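Local coordinates for protein sphingomyelinase C (Streptomyces griseocarneus, PDB 7CNE) that is a sphingomyelinase C of the endonuclease/exonuclease/phosphatase family, with a two-sheet DNase I-like fold, at residues Lys11-Asn16 with Gly41-Asn46; Val116-Ala121 with Phe171-Ala176; Thr149-Thr154 with Ala165-Gln170; Asp186-Leu191 with Val249-Gly254; Asn263-Glu268 with Tyr291-Gly296. All coordinates share one frame; numbering follows the deposited sequence.

Interaction 1 (Lys11-Asn16 with Gly41-Asn46)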
# COMPACT_ATOMS: atom_id res chain seq x y z
N LYS A 11 14.16 -0.86 -6.50
CA LYS A 11 13.76 0.11 -5.48
C LYS A 11 12.24 0.19 -5.46
O LYS A 11 11.63 0.49 -6.48
CB LYS A 11 14.35 1.48 -5.81
CG LYS A 11 14.69 2.36 -4.64
CD LYS A 11 15.92 3.20 -4.99
CE LYS A 11 16.47 3.90 -3.78
NZ LYS A 11 16.23 5.38 -3.82
N VAL A 12 11.63 -0.07 -4.30
CA VAL A 12 10.17 -0.17 -4.23
C VAL A 12 9.63 0.78 -3.18
O VAL A 12 10.04 0.74 -2.02
CB VAL A 12 9.71 -1.61 -3.94
CG1 VAL A 12 8.18 -1.68 -3.87
CG2 VAL A 12 10.26 -2.57 -5.02
N LEU A 13 8.70 1.65 -3.60
CA LEU A 13 8.00 2.56 -2.69
C LEU A 13 6.62 2.01 -2.35
O LEU A 13 5.89 1.58 -3.24
CB LEU A 13 7.86 3.95 -3.33
CG LEU A 13 6.85 4.92 -2.72
CD1 LEU A 13 7.32 5.45 -1.35
CD2 LEU A 13 6.57 6.09 -3.68
N THR A 14 6.27 2.04 -1.07
CA THR A 14 4.88 1.84 -0.68
C THR A 14 4.43 3.10 0.05
O THR A 14 5.16 3.63 0.89
CB THR A 14 4.68 0.57 0.17
OG1 THR A 14 3.30 0.44 0.52
CG2 THR A 14 5.53 0.54 1.44
N TYR A 15 3.23 3.59 -0.28
CA TYR A 15 2.75 4.86 0.25
C TYR A 15 1.24 4.87 0.34
O TYR A 15 0.54 4.70 -0.67
CB TYR A 15 3.22 6.02 -0.63
CG TYR A 15 2.93 7.39 -0.05
CD1 TYR A 15 3.26 7.70 1.27
CD2 TYR A 15 2.31 8.38 -0.82
CE1 TYR A 15 3.01 8.97 1.80
CE2 TYR A 15 2.06 9.63 -0.31
CZ TYR A 15 2.40 9.93 0.99
OH TYR A 15 2.13 11.20 1.47
N ASN A 16 0.72 5.10 1.55
CA ASN A 16 -0.71 5.27 1.76
C ASN A 16 -1.04 6.74 1.53
O ASN A 16 -0.62 7.60 2.30
CB ASN A 16 -1.09 4.82 3.17
CG ASN A 16 -2.59 4.91 3.45
OD1 ASN A 16 -3.25 5.86 3.02
ND2 ASN A 16 -3.12 3.92 4.17
N GLY A 41 9.85 14.18 -3.39
CA GLY A 41 11.13 13.52 -3.58
C GLY A 41 11.02 12.01 -3.46
O GLY A 41 11.61 11.27 -4.26
N PHE A 42 10.25 11.53 -2.48
CA PHE A 42 10.15 10.09 -2.27
C PHE A 42 9.48 9.38 -3.44
O PHE A 42 9.65 8.16 -3.59
CB PHE A 42 9.40 9.78 -0.95
CG PHE A 42 7.96 10.26 -0.91
CD1 PHE A 42 6.95 9.56 -1.54
CD2 PHE A 42 7.63 11.40 -0.17
CE1 PHE A 42 5.63 9.99 -1.49
CE2 PHE A 42 6.31 11.84 -0.11
CZ PHE A 42 5.31 11.14 -0.77
N PHE A 43 8.73 10.12 -4.26
CA PHE A 43 8.05 9.54 -5.42
C PHE A 43 8.99 9.30 -6.59
O PHE A 43 8.69 8.46 -7.45
CB PHE A 43 6.91 10.46 -5.87
CG PHE A 43 5.83 9.75 -6.66
CD1 PHE A 43 4.83 9.05 -6.01
CD2 PHE A 43 5.82 9.79 -8.05
CE1 PHE A 43 3.83 8.39 -6.72
CE2 PHE A 43 4.84 9.14 -8.78
CZ PHE A 43 3.84 8.43 -8.11
N GLN A 44 10.13 9.99 -6.64
CA GLN A 44 11.04 9.91 -7.78
C GLN A 44 12.05 8.80 -7.59
O GLN A 44 12.46 8.50 -6.47
CB GLN A 44 11.79 11.22 -8.00
CG GLN A 44 11.02 12.47 -7.61
CD GLN A 44 9.74 12.63 -8.42
OE1 GLN A 44 9.69 12.25 -9.59
NE2 GLN A 44 8.69 13.17 -7.78
N GLY A 45 12.46 8.20 -8.70
CA GLY A 45 13.63 7.34 -8.71
C GLY A 45 13.37 5.92 -8.27
O GLY A 45 14.32 5.19 -7.98
N ASN A 46 12.11 5.51 -8.20
CA ASN A 46 11.81 4.13 -7.84
C ASN A 46 11.65 3.27 -9.08
O ASN A 46 11.49 3.76 -10.20
CB ASN A 46 10.54 4.08 -6.99
CG ASN A 46 10.66 4.94 -5.76
OD1 ASN A 46 11.49 4.67 -4.89
ND2 ASN A 46 9.85 5.99 -5.69
O HOH W 1 13.12 6.78 -4.47
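F42 drives the rim of its ring at the face of Y15, and L13 fills the angle beside them; this is the tight end of the contact. The two aromatic rings form an edge-to-face pair, centroids 4.7 Å apart and planes at 56°, with CZ of F42 3.6 Å from CZ of Y15. A chi1 of 62° turns the F42 ring that way. L13 CD2 lies at the edge of the F42 ring, 4.1 Å from F42 CD1, and is equally close to F43 CD1. N46 lays its amide against L13, ND2 standing 3.7 Å from L13 CB. That amide is fixed from within its own segment, because ND2 donates to F42 O at 3.0 Å, nearly straight at 164°. The other end is loose: the exposed K11 reaches G45 through carbon alone, its CD 3.9 Å from G45 O. Water 1 donates to Q44 O and N46 OD1, and K11 NZ adds only a weak bond to it. In the fold, the loop 41-46 runs between helix 30-39 and strand 48-54. It packs on strand 12-19, which is flanked by strands 48-54 and 293-297; I37 of the helix touches both Y15 and F43.

Interaction 2 (Val116-Ala121 with Phe171-Ala176)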
# COMPACT_ATOMS: atom_id res chain seq x y z
N VAL A 116 -7.27 -9.65 -6.56
CA VAL A 116 -7.99 -10.61 -5.73
C VAL A 116 -8.57 -9.82 -4.57
O VAL A 116 -7.85 -9.11 -3.88
CB VAL A 116 -7.07 -11.74 -5.24
CG1 VAL A 116 -7.84 -12.73 -4.36
CG2 VAL A 116 -6.37 -12.47 -6.42
N ILE A 117 -9.88 -9.93 -4.38
CA ILE A 117 -10.56 -9.29 -3.25
C ILE A 117 -10.49 -10.23 -2.05
O ILE A 117 -10.65 -11.45 -2.19
CB ILE A 117 -12.02 -8.94 -3.63
CG1 ILE A 117 -12.07 -8.08 -4.90
CG2 ILE A 117 -12.81 -8.32 -2.44
CD1 ILE A 117 -11.06 -6.97 -4.98
N PHE A 118 -10.21 -9.68 -0.88
CA PHE A 118 -10.01 -10.50 0.32
C PHE A 118 -11.27 -11.30 0.66
O PHE A 118 -12.39 -10.80 0.56
CB PHE A 118 -9.63 -9.61 1.51
CG PHE A 118 -8.22 -9.12 1.47
CD1 PHE A 118 -7.17 -10.02 1.25
CD2 PHE A 118 -7.93 -7.78 1.65
CE1 PHE A 118 -5.87 -9.57 1.21
CE2 PHE A 118 -6.62 -7.33 1.61
CZ PHE A 118 -5.59 -8.23 1.38
N ASN A 119 -11.07 -12.55 1.07
CA ASN A 119 -12.17 -13.38 1.52
C ASN A 119 -12.57 -13.09 2.95
O ASN A 119 -13.69 -13.43 3.35
CB ASN A 119 -11.81 -14.86 1.38
CG ASN A 119 -11.61 -15.28 -0.05
OD1 ASN A 119 -12.23 -14.72 -0.96
ND2 ASN A 119 -10.74 -16.27 -0.28
N ASP A 120 -11.69 -12.46 3.73
CA ASP A 120 -11.89 -12.21 5.15
C ASP A 120 -11.67 -10.74 5.45
O ASP A 120 -10.63 -10.18 5.07
CB ASP A 120 -10.94 -13.07 6.00
CG ASP A 120 -11.11 -14.56 5.75
OD1 ASP A 120 -10.45 -15.08 4.83
OD2 ASP A 120 -11.88 -15.21 6.49
N ALA A 121 -12.62 -10.13 6.16
CA ALA A 121 -12.51 -8.73 6.56
C ALA A 121 -13.63 -8.42 7.54
O ALA A 121 -14.64 -9.14 7.58
CB ALA A 121 -12.57 -7.78 5.35
N PHE A 171 -3.24 -12.35 5.06
CA PHE A 171 -1.87 -12.71 4.72
C PHE A 171 -1.79 -14.16 4.25
O PHE A 171 -1.04 -14.47 3.30
CB PHE A 171 -0.94 -12.50 5.93
CG PHE A 171 -0.91 -11.08 6.45
CD1 PHE A 171 -0.85 -10.00 5.57
CD2 PHE A 171 -0.91 -10.84 7.82
CE1 PHE A 171 -0.81 -8.67 6.06
CE2 PHE A 171 -0.86 -9.52 8.32
CZ PHE A 171 -0.82 -8.44 7.43
N ARG A 172 -2.55 -15.07 4.88
CA ARG A 172 -2.52 -16.46 4.43
C ARG A 172 -3.21 -16.63 3.08
O ARG A 172 -2.82 -17.50 2.29
CB ARG A 172 -3.14 -17.38 5.48
CG ARG A 172 -2.25 -17.52 6.72
CD ARG A 172 -2.70 -18.64 7.66
NE ARG A 172 -2.16 -18.44 9.00
CZ ARG A 172 -2.54 -19.11 10.08
NH1 ARG A 172 -3.48 -20.06 10.00
NH2 ARG A 172 -1.97 -18.83 11.25
N GLN A 173 -4.22 -15.82 2.78
CA GLN A 173 -4.83 -15.87 1.45
C GLN A 173 -3.83 -15.47 0.38
O GLN A 173 -3.79 -16.07 -0.71
CB GLN A 173 -6.07 -14.97 1.39
CG GLN A 173 -6.81 -15.09 0.04
CD GLN A 173 -7.96 -14.09 -0.13
OE1 GLN A 173 -8.39 -13.44 0.81
NE2 GLN A 173 -8.46 -13.99 -1.36
N ILE A 174 -3.02 -14.44 0.66
CA ILE A 174 -1.97 -14.03 -0.27
C ILE A 174 -0.95 -15.15 -0.43
O ILE A 174 -0.55 -15.50 -1.55
CB ILE A 174 -1.31 -12.73 0.24
CG1 ILE A 174 -2.26 -11.54 0.07
CG2 ILE A 174 0.05 -12.46 -0.48
CD1 ILE A 174 -1.86 -10.34 0.89
N ASP A 175 -0.52 -15.73 0.69
CA ASP A 175 0.41 -16.86 0.66
C ASP A 175 -0.14 -18.00 -0.18
O ASP A 175 0.58 -18.59 -1.01
CB ASP A 175 0.71 -17.32 2.09
CG ASP A 175 1.51 -18.62 2.14
OD1 ASP A 175 2.61 -18.68 1.56
OD2 ASP A 175 1.00 -19.58 2.77
N ALA A 176 -1.42 -18.34 0.01
CA ALA A 176 -1.99 -19.45 -0.75
C ALA A 176 -2.08 -19.12 -2.23
O ALA A 176 -1.80 -19.97 -3.09
CB ALA A 176 -3.36 -19.82 -0.17
O HOH W 2 -8.79 -13.15 3.53
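Q173 reaches N119 as an extended arm, CG anti to the backbone N (chi1 -175°) and the chain extended beyond CG, which carries its amide from helix 162-180 to the chain that leaves strand 110-117. N119 turns CG beside its own backbone N, and this lays its amide over that of Q173. The two amide planes are 9° apart and stacked, with Q173 CD 3.5 Å from N119 ND2. The main direct bond comes from the backbone: N119 N donates to Q173 OE1 at 2.8 Å, almost straight at 170°, from a position tilted from the carbonyl plane. Q173 NE2 sends a weak bond, 3.5 Å long, to I117 O. V116 CG1 packs against that same nitrogen, 3.3 Å from Q173 NE2. At F118, OE1 of Q173 lies in the ring plane at the edge, 3.7 Å from F118 CD1, while F118 CE1 meets I174 CD1 at 4.1 Å. Water 2 donates a second hydrogen bond to OE1 and one to D120 OD1. One neutral amide thus reads a backbone N-H and, more weakly, a carbonyl two residues apart, joining helix to strand end without a charge pair; its oxygen is gripped twice, its nitrogen only loosely.

Interaction 3 (Thr149-Thr154 with Ala165-Gln170)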
# COMPACT_ATOMS: atom_id res chain seq x y z
N THR A 149 -0.92 -4.29 -1.59
CA THR A 149 -2.16 -4.45 -0.84
C THR A 149 -2.28 -3.39 0.25
O THR A 149 -1.37 -2.58 0.49
CB THR A 149 -2.26 -5.86 -0.23
OG1 THR A 149 -3.61 -6.11 0.20
CG2 THR A 149 -1.33 -6.01 0.97
N HIS A 150 -3.45 -3.41 0.88
CA HIS A 150 -3.77 -2.62 2.05
C HIS A 150 -4.59 -3.56 2.93
O HIS A 150 -5.74 -3.86 2.60
CB HIS A 150 -4.57 -1.37 1.66
CG HIS A 150 -4.87 -0.45 2.81
ND1 HIS A 150 -5.74 0.62 2.69
CD2 HIS A 150 -4.41 -0.43 4.08
CE1 HIS A 150 -5.81 1.25 3.85
NE2 HIS A 150 -5.01 0.64 4.71
N ALA A 151 -4.00 -4.06 4.01
CA ALA A 151 -4.62 -5.10 4.81
C ALA A 151 -5.63 -4.51 5.81
O ALA A 151 -5.76 -3.29 5.98
CB ALA A 151 -3.55 -5.92 5.55
N GLN A 152 -6.37 -5.41 6.46
CA GLN A 152 -7.48 -5.04 7.34
C GLN A 152 -7.07 -3.99 8.38
O GLN A 152 -6.09 -4.15 9.10
CB GLN A 152 -8.00 -6.29 8.05
CG GLN A 152 -8.98 -6.02 9.20
CD GLN A 152 -10.33 -5.58 8.68
OE1 GLN A 152 -10.88 -6.21 7.80
NE2 GLN A 152 -10.86 -4.48 9.23
N SER A 153 -7.86 -2.92 8.47
CA SER A 153 -7.59 -1.89 9.47
C SER A 153 -8.18 -2.28 10.82
O SER A 153 -9.05 -3.14 10.93
CB SER A 153 -8.16 -0.54 9.02
OG SER A 153 -9.58 -0.59 8.96
N THR A 154 -7.67 -1.64 11.87
CA THR A 154 -8.17 -1.89 13.23
C THR A 154 -9.39 -0.99 13.45
O THR A 154 -9.32 0.09 14.04
CB THR A 154 -7.06 -1.66 14.25
OG1 THR A 154 -5.99 -2.58 13.97
CG2 THR A 154 -7.55 -1.91 15.68
N ALA A 165 -7.34 -11.02 13.60
CA ALA A 165 -7.67 -12.34 13.08
C ALA A 165 -7.88 -12.30 11.57
O ALA A 165 -7.44 -13.20 10.85
CB ALA A 165 -8.93 -12.89 13.76
N ASP A 166 -8.55 -11.26 11.07
CA ASP A 166 -8.78 -11.18 9.64
C ASP A 166 -7.52 -10.79 8.88
O ASP A 166 -7.30 -11.28 7.76
CB ASP A 166 -9.94 -10.24 9.34
CG ASP A 166 -11.28 -10.88 9.61
OD1 ASP A 166 -11.31 -12.12 9.75
OD2 ASP A 166 -12.29 -10.17 9.70
N ARG A 167 -6.67 -9.93 9.45
CA ARG A 167 -5.36 -9.69 8.82
C ARG A 167 -4.61 -11.00 8.65
O ARG A 167 -4.00 -11.24 7.60
CB ARG A 167 -4.52 -8.71 9.65
CG ARG A 167 -4.91 -7.25 9.51
CD ARG A 167 -3.84 -6.31 10.05
NE ARG A 167 -3.72 -6.32 11.51
CZ ARG A 167 -4.46 -5.58 12.33
NH1 ARG A 167 -5.40 -4.76 11.86
NH2 ARG A 167 -4.25 -5.66 13.64
N SER A 168 -4.62 -11.85 9.67
CA SER A 168 -3.93 -13.14 9.57
C SER A 168 -4.46 -13.93 8.38
O SER A 168 -3.69 -14.45 7.58
CB SER A 168 -4.09 -13.93 10.87
OG SER A 168 -3.54 -15.22 10.75
N ARG A 169 -5.79 -14.01 8.25
CA ARG A 169 -6.37 -14.73 7.11
C ARG A 169 -6.03 -14.04 5.79
O ARG A 169 -5.82 -14.72 4.77
CB ARG A 169 -7.89 -14.84 7.29
CG ARG A 169 -8.31 -15.84 8.39
CD ARG A 169 -9.61 -15.43 9.10
NE ARG A 169 -10.02 -16.45 10.08
CZ ARG A 169 -9.48 -16.58 11.30
NH1 ARG A 169 -8.51 -15.76 11.70
NH2 ARG A 169 -9.92 -17.53 12.12
N GLN A 170 -5.97 -12.71 5.77
CA GLN A 170 -5.61 -12.01 4.53
C GLN A 170 -4.18 -12.35 4.11
O GLN A 170 -3.92 -12.61 2.93
CB GLN A 170 -5.78 -10.50 4.70
CG GLN A 170 -7.26 -10.07 4.85
CD GLN A 170 -7.43 -8.57 5.05
OE1 GLN A 170 -6.44 -7.84 5.26
NE2 GLN A 170 -8.67 -8.09 4.99
O HOH W 3 -8.60 -5.05 4.08
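This is a polar contact between a strand end and a helix, in which R167 and Q170 of helix 162-180 hold the backbone of Q152 just past strand 142-150. Both elements belong to the beta-alpha-beta unit formed by strand 142-150, helix 162-180 and strand 188-192. Q170 runs extended beyond CG and presents OE1 to Q152 N at 2.7 Å, short but bent, with an N-H...O angle of 143°. The same oxygen lies 3.3 Å from A151 CA. On its other branch, Q170 NE2 donates to water 3, which gives H150 O a weak bond; NE2 also donates to D120 O. R167 CG lies 3.5 Å from Q152 CB, and a bend at chi3 (-71°) then swings the guanidinium to the carbonyl of Q152. There NH1 donates to Q152 O at 2.9 Å. The oxygen lies in the guanidinium plane, but the nitrogen stands above the carbonyl plane rather than on a lone pair. A second bond from NH1 goes to T154 OG1 at 3.1 Å, tilted 20° out of the guanidinium plane. Q152 turns its own amide back to S153 O, with NE2 in the carbonyl plane on a lone pair at 2.8 Å. Its OE1 accepts from C122 N. Both the N-H and the C=O of Q152 are therefore satisfied by helix side chains. E203 pairs with R167 NE in a salt bridge and would help balance the buried positive charge, while NH1 bridges Q152 O and T154 OG1.

Interaction 4 (Asp186-Leu191 with Val249-Gly254)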
# COMPACT_ATOMS: atom_id res chain seq x y z
N ASP A 186 13.92 -19.04 -8.25
CA ASP A 186 14.92 -18.08 -8.70
C ASP A 186 14.32 -16.74 -9.10
O ASP A 186 15.07 -15.84 -9.50
CB ASP A 186 15.71 -18.66 -9.88
CG ASP A 186 14.90 -18.68 -11.16
OD1 ASP A 186 13.91 -19.43 -11.22
OD2 ASP A 186 15.22 -17.91 -12.09
N GLU A 187 13.00 -16.56 -8.98
CA GLU A 187 12.34 -15.30 -9.28
C GLU A 187 11.87 -14.64 -7.99
O GLU A 187 11.34 -15.31 -7.09
CB GLU A 187 11.16 -15.53 -10.23
CG GLU A 187 11.62 -16.03 -11.59
CD GLU A 187 10.49 -16.33 -12.56
OE1 GLU A 187 10.83 -16.74 -13.69
OE2 GLU A 187 9.29 -16.15 -12.22
N GLN A 188 12.10 -13.32 -7.88
CA GLN A 188 11.75 -12.57 -6.68
C GLN A 188 10.25 -12.42 -6.53
O GLN A 188 9.53 -12.20 -7.51
CB GLN A 188 12.35 -11.17 -6.70
CG GLN A 188 13.83 -11.06 -6.62
CD GLN A 188 14.26 -9.64 -6.89
OE1 GLN A 188 14.07 -8.75 -6.05
NE2 GLN A 188 14.78 -9.41 -8.08
N VAL A 189 9.78 -12.46 -5.28
CA VAL A 189 8.38 -12.25 -4.94
C VAL A 189 8.35 -11.31 -3.74
O VAL A 189 8.80 -11.68 -2.66
CB VAL A 189 7.64 -13.55 -4.62
CG1 VAL A 189 6.14 -13.24 -4.44
CG2 VAL A 189 7.89 -14.61 -5.70
N MET A 190 7.81 -10.11 -3.94
CA MET A 190 7.73 -9.11 -2.89
C MET A 190 6.27 -8.81 -2.54
O MET A 190 5.41 -8.77 -3.43
CB MET A 190 8.41 -7.80 -3.30
CG MET A 190 9.93 -7.89 -3.33
SD MET A 190 10.67 -6.35 -3.95
CE MET A 190 10.55 -6.62 -5.72
N LEU A 191 6.00 -8.60 -1.26
CA LEU A 191 4.72 -8.10 -0.78
C LEU A 191 4.93 -6.66 -0.31
O LEU A 191 5.81 -6.42 0.53
CB LEU A 191 4.17 -8.96 0.36
CG LEU A 191 2.94 -8.41 1.10
CD1 LEU A 191 1.72 -8.41 0.19
CD2 LEU A 191 2.67 -9.22 2.34
N VAL A 249 7.84 -3.53 2.62
CA VAL A 249 8.11 -4.25 1.37
C VAL A 249 9.00 -5.43 1.73
O VAL A 249 10.17 -5.23 2.07
CB VAL A 249 8.78 -3.38 0.30
CG1 VAL A 249 8.94 -4.17 -1.03
CG2 VAL A 249 8.02 -2.07 0.09
N LEU A 250 8.46 -6.64 1.67
CA LEU A 250 9.15 -7.82 2.19
C LEU A 250 9.16 -8.93 1.16
O LEU A 250 8.14 -9.22 0.52
CB LEU A 250 8.49 -8.32 3.49
CG LEU A 250 8.51 -7.35 4.67
CD1 LEU A 250 7.64 -7.85 5.85
CD2 LEU A 250 9.94 -7.09 5.13
N HIS A 251 10.32 -9.57 1.01
CA HIS A 251 10.48 -10.70 0.11
C HIS A 251 9.86 -11.97 0.70
O HIS A 251 9.62 -12.08 1.91
CB HIS A 251 11.96 -10.93 -0.20
CG HIS A 251 12.54 -9.89 -1.09
ND1 HIS A 251 12.51 -9.99 -2.47
CD2 HIS A 251 13.14 -8.70 -0.81
CE1 HIS A 251 13.08 -8.92 -3.00
NE2 HIS A 251 13.46 -8.13 -2.02
N ARG A 252 9.62 -12.93 -0.18
CA ARG A 252 9.03 -14.22 0.18
C ARG A 252 10.11 -15.24 0.51
O ARG A 252 11.11 -15.34 -0.21
CB ARG A 252 8.17 -14.73 -0.98
CG ARG A 252 7.43 -16.02 -0.72
CD ARG A 252 6.28 -16.15 -1.72
NE ARG A 252 5.59 -17.42 -1.63
CZ ARG A 252 4.56 -17.68 -0.83
NH1 ARG A 252 4.08 -16.74 -0.02
NH2 ARG A 252 4.00 -18.88 -0.84
N ASN A 253 9.90 -16.01 1.58
CA ASN A 253 10.86 -17.05 1.92
C ASN A 253 11.04 -18.03 0.77
O ASN A 253 10.08 -18.37 0.07
CB ASN A 253 10.42 -17.79 3.18
CG ASN A 253 10.62 -16.98 4.44
OD1 ASN A 253 11.61 -16.25 4.57
ND2 ASN A 253 9.68 -17.09 5.39
N GLY A 254 12.27 -18.48 0.58
CA GLY A 254 12.57 -19.46 -0.44
C GLY A 254 12.76 -18.90 -1.84
O GLY A 254 12.98 -19.68 -2.77
O HOH W 4 11.88 -12.70 -3.30
O HOH W 5 6.85 -11.58 -0.41
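M190 and H251 face each other as a non-hydrogen-bonded pair of antiparallel strands, and L191 with L250 forms the hydrogen-bonded pair next to it. Among backbone bonds, L191 N to L250 O and L250 N to L191 O both measure 2.9 Å; R252 N also donates to V189 O, but weakly, at a bent 130°. Aromatic contacts centre on H251: with chi1 of -72° in both residues, the side chains of M190 and H251 lie alongside each other, and M190 CG sits over the ring face in a CH-pi contact, 3.6 Å from the centroid. M190 SD is oblique to the ring and packs on V249 CG1 at 4.0 Å. At the ring edge, Q188 OE1 comes within 3.2 Å of H251 CE1, while Q188 NE2 is bonded to P8 O. The apolar stem of R252 lies beside V189, CB to CB 3.9 Å, and its guanidinium leads on to a salt bridge with D175. Two waters join the strands: water 4 links V189 N with H251 ND1, and water 5 donates to V189 O and L250 O. The strand axes, at 146°, are those of a twisted antiparallel pair, here the last two strands at one edge of a mixed sheet in the DNase I-like fold.

Interaction 5 (Asn263-Glu268 with Tyr291-Gly296)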
# COMPACT_ATOMS: atom_id res chain seq x y z
N ASN A 263 14.05 -1.62 4.44
CA ASN A 263 12.88 -0.74 4.39
C ASN A 263 13.26 0.54 5.13
O ASN A 263 13.60 0.48 6.31
CB ASN A 263 11.64 -1.35 5.06
CG ASN A 263 10.99 -2.49 4.26
OD1 ASN A 263 9.90 -2.94 4.63
ND2 ASN A 263 11.64 -2.96 3.20
N THR A 264 13.18 1.69 4.46
CA THR A 264 13.47 2.97 5.09
C THR A 264 12.19 3.80 5.19
O THR A 264 11.54 4.08 4.17
CB THR A 264 14.54 3.74 4.32
OG1 THR A 264 15.72 2.94 4.23
CG2 THR A 264 14.88 5.04 5.05
N VAL A 265 11.83 4.18 6.41
CA VAL A 265 10.70 5.08 6.63
C VAL A 265 11.21 6.51 6.45
O VAL A 265 12.13 6.94 7.16
CB VAL A 265 10.09 4.88 8.03
CG1 VAL A 265 8.81 5.72 8.18
CG2 VAL A 265 9.81 3.38 8.29
N VAL A 266 10.63 7.23 5.50
CA VAL A 266 11.17 8.53 5.08
C VAL A 266 10.21 9.61 5.55
O VAL A 266 9.11 9.75 5.01
CB VAL A 266 11.36 8.59 3.56
CG1 VAL A 266 11.76 9.99 3.14
CG2 VAL A 266 12.40 7.57 3.09
N GLN A 267 10.64 10.39 6.54
CA GLN A 267 9.81 11.47 7.10
C GLN A 267 10.03 12.75 6.28
O GLN A 267 10.78 13.65 6.67
CB GLN A 267 10.15 11.67 8.57
CG GLN A 267 9.32 12.71 9.32
CD GLN A 267 9.77 12.85 10.76
OE1 GLN A 267 10.95 13.04 11.04
NE2 GLN A 267 8.83 12.71 11.69
N GLU A 268 9.37 12.82 5.12
CA GLU A 268 9.46 13.98 4.24
C GLU A 268 8.19 14.81 4.38
O GLU A 268 7.09 14.31 4.13
CB GLU A 268 9.67 13.56 2.78
CG GLU A 268 9.57 14.75 1.79
CD GLU A 268 9.79 14.38 0.32
OE1 GLU A 268 10.30 13.28 0.02
OE2 GLU A 268 9.45 15.22 -0.55
N TYR A 291 3.97 7.97 6.51
CA TYR A 291 5.19 8.28 5.80
C TYR A 291 5.46 7.24 4.73
O TYR A 291 5.15 6.06 4.91
CB TYR A 291 6.38 8.34 6.77
CG TYR A 291 6.28 9.47 7.77
CD1 TYR A 291 5.99 10.77 7.36
CD2 TYR A 291 6.49 9.23 9.13
CE1 TYR A 291 5.91 11.81 8.30
CE2 TYR A 291 6.40 10.26 10.06
CZ TYR A 291 6.11 11.54 9.64
OH TYR A 291 6.03 12.55 10.58
N PRO A 292 6.03 7.65 3.60
CA PRO A 292 6.45 6.68 2.59
C PRO A 292 7.53 5.75 3.13
O PRO A 292 8.36 6.14 3.96
CB PRO A 292 6.98 7.56 1.45
CG PRO A 292 7.46 8.81 2.16
CD PRO A 292 6.41 9.03 3.24
N VAL A 293 7.50 4.51 2.66
CA VAL A 293 8.54 3.53 2.95
C VAL A 293 9.20 3.16 1.64
O VAL A 293 8.53 2.75 0.69
CB VAL A 293 7.96 2.29 3.65
CG1 VAL A 293 9.00 1.17 3.70
CG2 VAL A 293 7.48 2.66 5.04
N ILE A 294 10.51 3.33 1.57
CA ILE A 294 11.28 3.02 0.38
C ILE A 294 12.14 1.81 0.70
O ILE A 294 12.89 1.80 1.69
CB ILE A 294 12.13 4.21 -0.08
CG1 ILE A 294 11.21 5.33 -0.58
CG2 ILE A 294 13.11 3.76 -1.18
CD1 ILE A 294 11.89 6.67 -0.70
N ALA A 295 12.01 0.77 -0.12
CA ALA A 295 12.70 -0.49 0.08
C ALA A 295 13.73 -0.70 -1.02
O ALA A 295 13.45 -0.45 -2.19
CB ALA A 295 11.72 -1.65 0.06
N GLY A 296 14.90 -1.21 -0.64
CA GLY A 296 15.89 -1.53 -1.65
C GLY A 296 17.12 -2.12 -1.00
O GLY A 296 17.28 -2.10 0.23
O HOH W 6 15.51 1.79 1.91
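Strands 263-265 and 293-296 pair antiparallel at 156° with axes 4.5 Å apart, T264 and I294 exchanging both backbone bonds, T264 N to I294 O at 2.8 Å and I294 N to T264 O at 2.9 Å. Beyond the paired strands, V266 N donates to P292 O, nearly straight at 171°. On the face of N263, V265, V293 and A295, V265 CG2 meets V293 CG2 at 4.1 Å, and N263 ND2 lies 3.4 Å from A295 CB. Water 6 links T264 OG1 and I294 O, donating to the latter. V266 CG2 touches I294 CD1 at 3.9 Å. Past the strands, Q267 stretches out (chi1 -176°, the chain extended beyond CG) alongside Y291. Its CG lies over the ring face, 3.9 Å from the centroid in a CH-pi contact, and its amide, turned upright to the ring, donates from NE2 to Y291 OH at 3.0 Å; NE2 also donates to E230. Strand 293-297 lies between 12-19 and 261-265, and strand 218-221 follows 261-265 at the sheet edge. V249 of strand 247-251, from the other sheet, donates through its N to N263 OD1, and P292 rests on L13 and Y15.

How the interactions relate
Interactions 1 and 5 share one sheet, their centres about 8 Å apart: V12 O lies 2.7 Å from A295 N, and F42 CG packs 3.4 Å from P292 CG. The centres of interactions 2 and 3 are also about 8 Å apart, both on helix 162-180, with interaction 3 nested inside the chain loop closed by interaction 2. Interaction 4 ties into the same helix by the D175-R252 salt bridge. It also meets the first sheet, T14 CG2 lying 3.8 Å from V249 CG2, so its side chains pack across the interface between the two sheets. Interactions 1 and 3 meet where N16 packs on H150. A bound succinic acid, probably from the crystallisation liquor, is hydrogen-bonded to H150 NE2.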